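Local coordinates for DUF1214 domain-containing protein (Burkholderia cenocepacia, PDB 6ANS) that is of unknown function but has two regions of the DUF1214 family and holds a phosphate ion, probably from the crystallisation liquor, at residues 197-202 against 326-331; 277-282 against 373-378; 302-307 against 365-370. One frame throughout, in Å; residues are numbered along the deposited sequence.

Contact 1 of 3, residues 197-202 against 326-331; sequences FLDRRT and NKHSAR
His-328 reaches across to Leu-198 and Asp-199, joining the loop after strand 188-196 to the loop after strand 324-326. Its side chain can be followed outward. His-328 CB sits 3.2 Å from Leu-198 O and also packs against Leu-198 CB. CG is anti to the backbone N (chi1 165°), which carries the imidazole over toward Asp-199. CD2 still lies near Leu-198 O. Asp-199 CB lies over the ring face, 3.8 Å from the centroid, a CH-pi contact. CE1 is near Asp-199 CB and OD2, and ND1 is a little farther from that CB. At the tip, His-328 NE2 is 3.6 Å from Asp-199 OD2. The carboxylate is stacked on the ring, with the two planes 30° apart. Asp-199 is committed within its own loop, in a side-on salt bridge. Arg-201 NE meets Asp-199 OD1 at 2.9 Å and Arg-201 NH2 meets Asp-199 OD2 at 3.0 Å. OD1 also takes the backbone N of Arg-201, closing an Asx turn. Asn-326 OD1 accepts from Ser-329 N, an Asx motif closing the turn that holds His-328. A water donates to Leu-198 O at 2.6 Å and accepts from Asn-326 ND2, which is also bonded to Asp-108. No direct hydrogen bond crosses the contact, so packing and one water hold the two loops together.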
# COMPACT_ATOMS: atom_id res chain seq x y z
N PHE A 197 19.38 6.81 2.86
CA PHE A 197 20.38 5.81 2.52
C PHE A 197 21.45 6.41 1.62
O PHE A 197 21.13 7.02 0.59
CB PHE A 197 19.73 4.61 1.83
CG PHE A 197 18.83 3.84 2.72
CD1 PHE A 197 19.33 2.85 3.55
CD2 PHE A 197 17.47 4.14 2.79
CE1 PHE A 197 18.51 2.16 4.41
CE2 PHE A 197 16.63 3.46 3.64
CZ PHE A 197 17.15 2.46 4.46
N LEU A 198 22.71 6.25 2.01
CA LEU A 198 23.76 6.45 1.02
C LEU A 198 23.64 5.39 -0.07
O LEU A 198 23.79 5.70 -1.26
CB LEU A 198 25.15 6.38 1.68
CG LEU A 198 25.62 7.51 2.60
CD1 LEU A 198 26.95 7.14 3.26
CD2 LEU A 198 25.73 8.84 1.86
N ASP A 199 23.34 4.15 0.32
CA ASP A 199 23.32 3.00 -0.59
C ASP A 199 22.46 1.93 0.06
O ASP A 199 22.87 1.32 1.06
CB ASP A 199 24.74 2.48 -0.87
CG ASP A 199 24.77 1.28 -1.82
OD1 ASP A 199 23.72 0.95 -2.42
OD2 ASP A 199 25.85 0.68 -2.00
N ARG A 200 21.25 1.75 -0.46
CA ARG A 200 20.30 0.81 0.12
C ARG A 200 20.80 -0.63 0.07
O ARG A 200 20.38 -1.46 0.89
CB ARG A 200 18.96 0.93 -0.61
CG ARG A 200 17.71 0.74 0.24
CD ARG A 200 16.47 1.10 -0.58
NE ARG A 200 16.37 2.54 -0.85
CZ ARG A 200 15.36 3.30 -0.45
NH1 ARG A 200 14.35 2.76 0.21
NH2 ARG A 200 15.34 4.60 -0.73
N ARG A 201 21.72 -0.94 -0.85
CA ARG A 201 22.19 -2.31 -0.99
C ARG A 201 23.03 -2.75 0.20
O ARG A 201 23.04 -3.94 0.53
CB ARG A 201 23.01 -2.46 -2.27
CG ARG A 201 22.22 -2.83 -3.50
CD ARG A 201 22.61 -1.97 -4.68
NE ARG A 201 23.81 -1.20 -4.41
CZ ARG A 201 24.98 -1.40 -5.00
NH1 ARG A 201 25.10 -2.35 -5.92
NH2 ARG A 201 26.02 -0.64 -4.68
N THR A 202 23.73 -1.82 0.84
CA THR A 202 24.66 -2.17 1.90
C THR A 202 24.29 -1.62 3.27
O THR A 202 24.98 -1.93 4.26
CB THR A 202 26.06 -1.68 1.52
OG1 THR A 202 26.03 -0.25 1.44
CG2 THR A 202 26.45 -2.27 0.18
N ASN A 326 23.54 11.13 -5.74
CA ASN A 326 23.79 11.58 -4.37
C ASN A 326 25.27 11.54 -3.98
O ASN A 326 26.14 11.25 -4.80
CB ASN A 326 22.94 10.78 -3.37
CG ASN A 326 23.33 9.31 -3.28
OD1 ASN A 326 24.49 8.95 -3.45
ND2 ASN A 326 22.35 8.46 -2.98
N LYS A 327 25.55 11.83 -2.70
CA LYS A 327 26.92 11.89 -2.21
C LYS A 327 27.66 10.57 -2.46
O LYS A 327 28.88 10.58 -2.68
CB LYS A 327 26.90 12.23 -0.72
CG LYS A 327 28.25 12.12 -0.04
CD LYS A 327 28.25 12.75 1.34
CE LYS A 327 29.68 12.77 1.91
NZ LYS A 327 29.78 13.49 3.21
N HIS A 328 26.95 9.45 -2.45
CA HIS A 328 27.53 8.13 -2.67
C HIS A 328 27.80 7.84 -4.13
O HIS A 328 28.75 7.12 -4.45
CB HIS A 328 26.58 7.06 -2.11
CG HIS A 328 26.89 5.66 -2.58
ND1 HIS A 328 27.87 4.88 -2.01
CD2 HIS A 328 26.33 4.91 -3.56
CE1 HIS A 328 27.91 3.71 -2.62
NE2 HIS A 328 26.98 3.70 -3.57
N SER A 329 26.96 8.34 -5.04
CA SER A 329 27.07 7.99 -6.44
C SER A 329 27.65 9.07 -7.34
O SER A 329 28.12 8.74 -8.43
CB SER A 329 25.69 7.58 -6.97
OG SER A 329 24.82 8.70 -6.96
N ALA A 330 27.66 10.33 -6.92
CA ALA A 330 28.21 11.40 -7.75
C ALA A 330 29.73 11.39 -7.70
O ALA A 330 30.31 11.56 -6.62
CB ALA A 330 27.68 12.76 -7.29
N ARG A 331 30.37 11.24 -8.86
CA ARG A 331 31.82 11.35 -8.97
C ARG A 331 32.21 12.83 -9.06
O ARG A 331 31.63 13.56 -9.86
CB ARG A 331 32.36 10.62 -10.20
CG ARG A 331 31.95 9.16 -10.35
CD ARG A 331 32.58 8.21 -9.35
NE ARG A 331 34.05 8.21 -9.32
CZ ARG A 331 34.76 7.45 -8.50
NH1 ARG A 331 34.12 6.65 -7.66
NH2 ARG A 331 36.08 7.49 -8.48
O HOH W 1 22.88 5.50 -3.66

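Contact 2 of 3, residues 277-282 against 373-378; sequences YYYHSC and PVHPRT. With EDO (1,2-ethanediol), chain H; PO4 (phosphate ion), chain E.
An aromatic cluster of Tyr-277, Tyr-279 and His-375 joins edge strand 276-284 to the segment that leads into strand 377-382. The segment 373-376, with a proline at each end, runs beside Tyr-277 and Tyr-279. Pro-373 CG stands over the centre of the Tyr-277 ring, 3.6 Å from the centroid, a CH-pi contact nearly along the ring normal. Farther out, Tyr-277 OH meets His-375 CE1 at 3.5 Å. These two rings meet rim to rim, with planes 18° apart. Tyr-279 makes the polar link. Tyr-279 OH and His-375 ND1 share a hydrogen bond of 2.6 Å, in which either could be the donor. The hydroxyl lies in the imidazole plane, and ND1 lies at the edge of the phenol. The two rings are steeply turned, at 71°. CG of His-375 is beside the backbone N (chi1 -64°), and ND1 is brought back toward the strand. Pro-376 CD covers one face of Tyr-279, offset toward the rim, 3.5 Å from Tyr-279 CE1.

Strand 276-284 is an outermost strand of its antiparallel four-stranded sheet, next to strand 360-368. Strand 377-382 belongs to a second, mixed sheet. The contact therefore sets the lead-in to the second sheet against the edge of the first. Tyr-279 also meets the rings of Trp-365 and Trp-367, which extend the cluster.

Tyr-278 and His-280 lie on the other face of the strand. Tyr-278 OH is modelled as hydrogen-bonded to phosphate O4, at a doubtfully short distance. His-280 NE2 donates to ethanediol O2 at 2.6 Å, and that oxygen also lies over one face of Tyr-278. Both small molecules probably come from the crystallisation liquor. Arg-194, Arg-366 and Tyr-111 bind the same phosphate.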
# COMPACT_ATOMS: atom_id res chain seq x y z
N TYR A 277 18.79 21.80 3.63
CA TYR A 277 18.68 23.03 2.85
C TYR A 277 18.25 22.63 1.44
O TYR A 277 18.92 21.82 0.79
CB TYR A 277 20.03 23.76 2.85
CG TYR A 277 19.99 25.17 2.34
CD1 TYR A 277 20.16 25.44 0.99
CD2 TYR A 277 19.83 26.25 3.21
CE1 TYR A 277 20.16 26.73 0.51
CE2 TYR A 277 19.82 27.56 2.73
CZ TYR A 277 19.99 27.79 1.38
OH TYR A 277 19.98 29.07 0.88
N TYR A 278 17.12 23.17 1.00
CA TYR A 278 16.46 22.75 -0.23
C TYR A 278 16.66 23.75 -1.37
O TYR A 278 16.71 24.97 -1.15
CB TYR A 278 14.96 22.58 -0.01
CG TYR A 278 14.54 21.54 1.01
CD1 TYR A 278 14.20 20.24 0.61
CD2 TYR A 278 14.44 21.86 2.36
CE1 TYR A 278 13.80 19.29 1.54
CE2 TYR A 278 14.04 20.91 3.30
CZ TYR A 278 13.72 19.61 2.88
OH TYR A 278 13.30 18.66 3.78
N TYR A 279 16.76 23.22 -2.59
CA TYR A 279 16.60 23.97 -3.83
C TYR A 279 15.51 23.28 -4.65
O TYR A 279 15.58 22.07 -4.87
CB TYR A 279 17.89 24.01 -4.65
CG TYR A 279 19.13 24.46 -3.90
CD1 TYR A 279 19.73 25.68 -4.19
CD2 TYR A 279 19.70 23.66 -2.93
CE1 TYR A 279 20.88 26.10 -3.50
CE2 TYR A 279 20.84 24.07 -2.23
CZ TYR A 279 21.42 25.29 -2.53
OH TYR A 279 22.56 25.68 -1.86
N HIS A 280 14.52 24.06 -5.10
CA HIS A 280 13.45 23.56 -5.94
C HIS A 280 13.35 24.41 -7.20
O HIS A 280 13.40 25.64 -7.13
CB HIS A 280 12.08 23.61 -5.23
CG HIS A 280 11.94 22.67 -4.06
ND1 HIS A 280 11.87 21.30 -4.20
CD2 HIS A 280 11.80 22.92 -2.74
CE1 HIS A 280 11.72 20.74 -3.01
NE2 HIS A 280 11.68 21.70 -2.10
N SER A 281 13.15 23.76 -8.35
CA SER A 281 12.88 24.51 -9.56
C SER A 281 12.11 23.64 -10.54
O SER A 281 11.86 22.45 -10.29
CB SER A 281 14.17 25.02 -10.20
OG SER A 281 13.90 26.13 -11.06
N CYS A 282 11.75 24.24 -11.67
CA CYS A 282 11.21 23.50 -12.80
C CYS A 282 12.23 23.54 -13.93
O CYS A 282 13.12 24.39 -13.97
CB CYS A 282 9.86 24.08 -13.27
SG CYS A 282 9.93 25.71 -14.03
N PRO A 373 25.84 26.22 2.72
CA PRO A 373 25.42 25.67 1.43
C PRO A 373 26.18 26.30 0.28
O PRO A 373 26.62 27.45 0.34
CB PRO A 373 23.92 26.01 1.37
CG PRO A 373 23.52 26.24 2.78
CD PRO A 373 24.72 26.83 3.46
N VAL A 374 26.32 25.52 -0.79
CA VAL A 374 26.93 25.96 -2.04
C VAL A 374 25.85 25.91 -3.10
O VAL A 374 25.19 24.87 -3.28
CB VAL A 374 28.14 25.07 -2.42
CG1 VAL A 374 28.68 25.45 -3.80
CG2 VAL A 374 29.26 25.18 -1.34
N HIS A 375 25.64 27.02 -3.79
CA HIS A 375 24.47 27.19 -4.65
C HIS A 375 24.79 26.74 -6.07
O HIS A 375 25.67 27.33 -6.71
CB HIS A 375 24.02 28.64 -4.63
CG HIS A 375 23.54 29.09 -3.29
ND1 HIS A 375 23.03 28.22 -2.35
CD2 HIS A 375 23.51 30.32 -2.72
CE1 HIS A 375 22.69 28.89 -1.27
NE2 HIS A 375 22.96 30.17 -1.47
N PRO A 376 24.10 25.73 -6.61
CA PRO A 376 24.41 25.29 -7.97
C PRO A 376 24.14 26.37 -9.01
O PRO A 376 23.20 27.16 -8.89
CB PRO A 376 23.47 24.08 -8.17
CG PRO A 376 23.08 23.65 -6.79
CD PRO A 376 23.04 24.92 -5.99
N ARG A 377 24.98 26.39 -10.04
CA ARG A 377 24.71 27.14 -11.25
C ARG A 377 24.29 26.15 -12.34
O ARG A 377 24.60 24.96 -12.28
CB ARG A 377 25.94 27.94 -11.70
CG ARG A 377 27.22 27.14 -11.82
CD ARG A 377 28.44 28.07 -12.00
NE ARG A 377 29.71 27.32 -12.01
CZ ARG A 377 30.16 26.66 -13.06
NH1 ARG A 377 29.47 26.66 -14.19
NH2 ARG A 377 31.32 26.00 -13.00
N THR A 378 23.57 26.67 -13.33
CA THR A 378 23.03 25.85 -14.41
C THR A 378 23.24 26.56 -15.74
O THR A 378 23.36 27.79 -15.80
CB THR A 378 21.53 25.58 -14.23
OG1 THR A 378 20.81 26.80 -14.44
CG2 THR A 378 21.22 25.04 -12.83
C1 EDO H . 9.28 19.23 1.02
O1 EDO H . 10.08 18.06 1.26
C2 EDO H . 10.06 20.52 1.30
O2 EDO H . 10.98 20.84 0.23
P PO4 E . 12.53 15.61 2.15
O1 PO4 E . 14.03 15.82 2.13
O2 PO4 E . 12.07 15.62 0.73
O3 PO4 E . 12.16 14.31 2.82
O4 PO4 E . 11.93 16.76 2.93

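Contact 3 of 3, residues 302-307 against 365-370. With PO4 (phosphate ion), chain E.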
# COMPACT_ATOMS: atom_id res chain seq x y z
N ASP A 302 26.51 15.77 5.83
CA ASP A 302 26.20 14.38 6.11
C ASP A 302 25.62 13.67 4.90
O ASP A 302 25.79 12.46 4.75
CB ASP A 302 25.25 14.29 7.31
CG ASP A 302 25.83 14.96 8.56
OD1 ASP A 302 27.03 14.74 8.84
OD2 ASP A 302 25.11 15.69 9.26
N PHE A 303 24.96 14.41 4.01
CA PHE A 303 24.34 13.83 2.84
C PHE A 303 23.96 14.96 1.90
O PHE A 303 23.75 16.09 2.33
CB PHE A 303 23.10 13.00 3.22
CG PHE A 303 22.41 12.34 2.06
CD1 PHE A 303 22.82 11.10 1.62
CD2 PHE A 303 21.33 12.96 1.44
CE1 PHE A 303 22.17 10.48 0.55
CE2 PHE A 303 20.68 12.35 0.37
CZ PHE A 303 21.10 11.11 -0.07
N TRP A 304 23.95 14.65 0.61
CA TRP A 304 23.39 15.56 -0.38
C TRP A 304 22.89 14.72 -1.54
O TRP A 304 23.37 13.61 -1.78
CB TRP A 304 24.42 16.60 -0.84
CG TRP A 304 25.51 16.11 -1.78
CD1 TRP A 304 26.78 15.73 -1.44
CD2 TRP A 304 25.44 16.02 -3.21
NE1 TRP A 304 27.49 15.38 -2.57
CE2 TRP A 304 26.69 15.55 -3.67
CE3 TRP A 304 24.43 16.28 -4.15
CZ2 TRP A 304 26.96 15.33 -5.01
CZ3 TRP A 304 24.70 16.06 -5.49
CH2 TRP A 304 25.96 15.60 -5.91
N ASN A 305 21.90 15.24 -2.26
CA ASN A 305 21.48 14.59 -3.49
C ASN A 305 20.78 15.60 -4.37
O ASN A 305 20.55 16.75 -3.98
CB ASN A 305 20.62 13.34 -3.22
CG ASN A 305 19.20 13.66 -2.69
OD1 ASN A 305 18.84 14.81 -2.37
ND2 ASN A 305 18.40 12.60 -2.54
N VAL A 306 20.46 15.16 -5.58
CA VAL A 306 19.65 15.92 -6.51
C VAL A 306 18.78 14.92 -7.27
O VAL A 306 19.25 13.84 -7.64
CB VAL A 306 20.51 16.78 -7.46
CG1 VAL A 306 21.50 15.91 -8.23
CG2 VAL A 306 19.62 17.60 -8.40
N GLN A 307 17.51 15.27 -7.48
CA GLN A 307 16.57 14.34 -8.08
C GLN A 307 15.78 15.04 -9.18
O GLN A 307 15.52 16.24 -9.10
CB GLN A 307 15.60 13.78 -7.04
CG GLN A 307 14.69 14.85 -6.42
CD GLN A 307 13.77 14.28 -5.36
OE1 GLN A 307 14.19 14.07 -4.23
NE2 GLN A 307 12.51 14.04 -5.72
N TRP A 365 17.38 19.80 -5.18
CA TRP A 365 18.71 19.57 -4.66
C TRP A 365 18.67 19.73 -3.14
O TRP A 365 17.98 20.62 -2.63
CB TRP A 365 19.71 20.56 -5.29
CG TRP A 365 21.17 20.29 -4.98
CD1 TRP A 365 21.78 20.34 -3.75
CD2 TRP A 365 22.20 19.96 -5.92
NE1 TRP A 365 23.12 20.06 -3.88
CE2 TRP A 365 23.40 19.81 -5.20
CE3 TRP A 365 22.22 19.78 -7.31
CZ2 TRP A 365 24.61 19.48 -5.81
CZ3 TRP A 365 23.43 19.44 -7.92
CH2 TRP A 365 24.61 19.31 -7.17
N ARG A 366 19.38 18.86 -2.43
CA ARG A 366 19.44 18.90 -0.97
C ARG A 366 20.88 18.93 -0.49
O ARG A 366 21.69 18.10 -0.91
CB ARG A 366 18.78 17.69 -0.34
CG ARG A 366 17.27 17.60 -0.50
CD ARG A 366 16.79 16.31 0.15
NE ARG A 366 15.42 16.00 -0.20
CZ ARG A 366 15.04 15.46 -1.35
NH1 ARG A 366 15.94 15.19 -2.29
NH2 ARG A 366 13.75 15.21 -1.58
N TRP A 367 21.20 19.87 0.40
CA TRP A 367 22.30 19.73 1.34
C TRP A 367 21.73 19.31 2.69
O TRP A 367 20.78 19.93 3.17
CB TRP A 367 23.11 21.02 1.52
CG TRP A 367 23.68 21.66 0.29
CD1 TRP A 367 23.41 22.91 -0.18
CD2 TRP A 367 24.64 21.09 -0.62
NE1 TRP A 367 24.14 23.16 -1.31
CE2 TRP A 367 24.90 22.06 -1.61
CE3 TRP A 367 25.30 19.87 -0.68
CZ2 TRP A 367 25.79 21.83 -2.66
CZ3 TRP A 367 26.18 19.64 -1.73
CH2 TRP A 367 26.41 20.62 -2.71
N VAL A 368 22.29 18.26 3.28
CA VAL A 368 21.88 17.78 4.60
C VAL A 368 23.04 17.99 5.57
O VAL A 368 24.12 17.40 5.41
CB VAL A 368 21.44 16.31 4.56
CG1 VAL A 368 20.96 15.85 5.93
CG2 VAL A 368 20.32 16.11 3.52
N GLY A 369 22.82 18.84 6.57
CA GLY A 369 23.86 19.07 7.56
C GLY A 369 25.04 19.87 7.06
O GLY A 369 26.17 19.64 7.51
N ALA A 370 24.82 20.79 6.13
CA ALA A 370 25.86 21.67 5.62
C ALA A 370 25.81 23.00 6.35
O ALA A 370 24.78 23.68 6.35
CB ALA A 370 25.70 21.89 4.11
P PO4 E . 12.53 15.61 2.15
O1 PO4 E . 14.03 15.82 2.13
O2 PO4 E . 12.07 15.62 0.73
O3 PO4 E . 12.16 14.31 2.82
O4 PO4 E . 11.93 16.76 2.93
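Trp-304 and Trp-367, with Trp-365, pack on one face of an antiparallel strand pair, 303-307 against 365-368. These belong to the two inner strands of a four-stranded antiparallel sheet in the second DUF1214 region. In the backbone, Asn-305 and Arg-366 form a hydrogen-bonded pair, with Arg-366 N to Asn-305 O at 2.9 Å. Val-368 N bonds to Phe-303 O. Asp-302 and Phe-303 both face Val-368, a classic beta bulge; of their two bonds to Val-368 O, that from Phe-303 N is weak.

Among apolar contacts, Trp-367 CZ3 covers one face of Trp-304. Trp-304 CZ3 meets Trp-365 CZ2 at 3.4 Å; their six-membered rings are nearly parallel but slid apart. Val-306 CB packs on Trp-365 CE3.

The polar contacts lie on the opposite face. Arg-366 grips Gln-307 OE1 end-on, through NH1 at 2.8 Å and NH2 at 2.9 Å. Arg-366 NH1 also reaches Asn-305 OD1 at 2.9 Å. Arg-366 NE binds phosphate O1 at 2.7 Å and Arg-366 NH2 binds phosphate O2. Gln-307 NE2 is held by Asn-309 and Asp-105. A sodium ion lies about 4 Å from the Arg-366 side chain. Two neutral amides hold the guanidinium, and its charge is probably balanced mainly by the phosphate.

From the N terminus, the chain first meets contact 1 at 197-202. It then passes through helix 224-251 to 277-282, the start of contact 2, and to 302-307, the start of contact 3. Residues 326-331 close contact 1. Residues 365-370 close contact 3 and 373-378 close contact 2. Contact 3 therefore nests within contact 2, while contact 1 crosses both. Contacts 2 and 3 share the sheet holding strands 276-284, 360-368 and 303-309, and both touch the phosphate. Contact 2 ties this sheet to the mixed sheet of strand 377-382. Contact 1 meets contact 3 through a probable hydrogen bond from Lys-327 N to Trp-304 O, and ties the far-edge loop to that after strand 188-196.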